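Guanylate kinase (Stenotrophomonas maltophilia, PDB 6WCT) catalyses the ATP-dependent phosphorylation of GMP to GDP, releasing ADP, and is probably essential for recycling GMP and indirectly cGMP. Local coordinates at residues N185-F188 with D189-V192. Numbering follows the deposited sequence.
Sequences NEVF and DTAV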
ATOM      1  N   ASN A 185     -15.633   3.204  -4.534  1.00 35.44           N
ATOM      2  CA  ASN A 185     -15.719   4.493  -5.216  1.00 39.70           C
ATOM      3  C   ASN A 185     -16.980   5.220  -4.746  1.00 36.24           C
ATOM      4  O   ASN A 185     -17.991   5.311  -5.447  1.00 54.07           O
ATOM      5  CB  ASN A 185     -15.708   4.290  -6.729  1.00 39.06           C
ATOM      6  CG  ASN A 185     -15.868   5.595  -7.489  1.00 45.26           C
ATOM      7  OD1 ASN A 185     -15.593   6.671  -6.957  1.00 40.13           O
ATOM      8  ND2 ASN A 185     -16.315   5.509  -8.731  1.00 44.37           N
ATOM      9  N   GLU A 186     -16.910   5.756  -3.530  1.00 42.24           N
ATOM     10  CA  GLU A 186     -18.009   6.574  -3.009  1.00 41.19           C
ATOM     11  C   GLU A 186     -17.842   8.036  -3.395  1.00 48.12           C
ATOM     12  O   GLU A 186     -18.747   8.639  -3.984  1.00 63.78           O
ATOM     13  CB  GLU A 186     -18.104   6.440  -1.483  1.00 55.29           C
ATOM     14  CG  GLU A 186     -18.472   5.051  -0.980  1.00 60.66           C
ATOM     15  CD  GLU A 186     -18.521   4.967   0.545  1.00 68.95           C
ATOM     16  OE1 GLU A 186     -19.404   5.619   1.151  1.00 72.39           O
ATOM     17  OE2 GLU A 186     -17.663   4.263   1.132  1.00 63.12           O
ATOM     18  N   VAL A 187     -16.706   8.631  -3.044  1.00 41.67           N
ATOM     19  CA  VAL A 187     -16.396  10.011  -3.409  1.00 56.13           C
ATOM     20  C   VAL A 187     -15.261   9.967  -4.421  1.00 55.19           C
ATOM     21  O   VAL A 187     -14.207   9.381  -4.141  1.00 50.31           O
ATOM     22  CB  VAL A 187     -15.997  10.855  -2.185  1.00 53.18           C
ATOM     23  CG1 VAL A 187     -15.704  12.297  -2.614  1.00 49.24           C
ATOM     24  CG2 VAL A 187     -17.060  10.775  -1.069  1.00 47.11           C
ATOM     25  N   PHE A 188     -15.463  10.607  -5.579  1.00 43.31           N
ATOM     26  CA  PHE A 188     -14.512  10.461  -6.678  1.00 52.04           C
ATOM     27  C   PHE A 188     -13.117  10.941  -6.288  1.00 41.01           C
ATOM     28  O   PHE A 188     -12.132  10.214  -6.465  1.00 39.85           O
ATOM     29  CB  PHE A 188     -15.016  11.187  -7.926  1.00 50.19           C
ATOM     30  CG  PHE A 188     -14.048  11.142  -9.066  1.00 48.47           C
ATOM     31  CD1 PHE A 188     -13.901   9.983  -9.816  1.00 46.21           C
ATOM     32  CD2 PHE A 188     -13.276  12.246  -9.384  1.00 44.57           C
ATOM     33  CE1 PHE A 188     -12.993   9.928 -10.862  1.00 50.06           C
ATOM     34  CE2 PHE A 188     -12.370  12.204 -10.439  1.00 43.90           C
ATOM     35  CZ  PHE A 188     -12.227  11.042 -11.175  1.00 53.85           C
ATOM     36  N   ASP A 189     -13.005  12.159  -5.752  1.00 43.40           N
ATOM     37  CA  ASP A 189     -11.683  12.680  -5.409  1.00 45.26           C
ATOM     38  C   ASP A 189     -11.008  11.846  -4.335  1.00 47.44           C
ATOM     39  O   ASP A 189      -9.772  11.813  -4.259  1.00 45.24           O
ATOM     40  CB  ASP A 189     -11.772  14.121  -4.921  1.00 51.24           C
ATOM     41  CG  ASP A 189     -12.117  15.096  -6.030  1.00 63.14           C
ATOM     42  OD1 ASP A 189     -11.854  14.789  -7.214  1.00 63.48           O
ATOM     43  OD2 ASP A 189     -12.652  16.176  -5.707  1.00 69.55           O
ATOM     44  N   THR A 190     -11.796  11.210  -3.464  1.00 44.12           N
ATOM     45  CA  THR A 190     -11.206  10.334  -2.458  1.00 43.53           C
ATOM     46  C   THR A 190     -10.658   9.060  -3.096  1.00 37.13           C
ATOM     47  O   THR A 190      -9.532   8.651  -2.799  1.00 41.21           O
ATOM     48  CB  THR A 190     -12.238  10.033  -1.361  1.00 38.75           C
ATOM     49  OG1 THR A 190     -12.610  11.270  -0.724  1.00 47.45           O
ATOM     50  CG2 THR A 190     -11.662   9.127  -0.321  1.00 42.51           C
ATOM     51  N   ALA A 191     -11.416   8.441  -4.008  1.00 38.96           N
ATOM     52  CA  ALA A 191     -10.923   7.235  -4.680  1.00 38.77           C
ATOM     53  C   ALA A 191      -9.623   7.509  -5.439  1.00 33.07           C
ATOM     54  O   ALA A 191      -8.715   6.668  -5.454  1.00 34.70           O
ATOM     55  CB  ALA A 191     -11.990   6.683  -5.633  1.00 34.32           C
ATOM     56  N   VAL A 192      -9.523   8.682  -6.077  1.00 33.58           N
ATOM     57  CA  VAL A 192      -8.293   9.063  -6.767  1.00 37.73           C
ATOM     58  C   VAL A 192      -7.147   9.182  -5.769  1.00 42.01           C
ATOM     59  O   VAL A 192      -6.063   8.620  -5.974  1.00 39.12           O
ATOM     60  CB  VAL A 192      -8.511  10.372  -7.556  1.00 37.52           C
ATOM     61  CG1 VAL A 192      -7.225  10.862  -8.204  1.00 37.34           C
ATOM     62  CG2 VAL A 192      -9.572  10.158  -8.635  1.00 39.46           C
TER
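One face of the Phe188 ring receives the CG2 methyl of Val192, one helical turn further on. Val192 CG2 stands 4.0 Å from the centroid of the Phe188 ring and 19° off its normal, which meets the geometry of a CH-pi contact. The methyl is displaced toward the rim, and its closest ring atom is CZ of Phe188, 3.8 Å from Val192 CG2. The Phe188 torsion accounts for this: with CG anti to the backbone N (chi1 177°), CG lies beside its own carbonyl carbon, which brings the ring to Val192, four residues on. Asp189 brings OD1 to 3.6 Å from Phe188 CD2, with carboxylate and ring planes 55° apart, so the two are not stacked. The amide of Asn185 is a second flat group; its OD1 lies 3.8 Å from Ala191 CB, while its ND2 is hydrogen-bonded to the carbonyl of Ala33 in the P-loop.

Val187 holds the N-cap position of helix 188-203, and the first helical bonds start here. Ala191 N donates to Val187 O at 2.9 Å, and Val192 N donates to Phe188 O at 3.1 Å; both bonds are nearly straight. Between the exposed Val187 and Thr190, Val187 CB comes to 3.7 Å from Thr190 OG1.

Ile38 of helix 35-45 packs against Asn185, Phe188 and Ala191, joining this helix start to the P-loop helix. Asn185 and Glu186 belong to the ADP site, though this chain carries no ADP. The chemistry thus divides: the two backbone bonds form the first turn, the Phe188–Val192 CH-pi contact packs along its side, and the Asn185 amide ties the preceding loop to the nucleotide-binding loop.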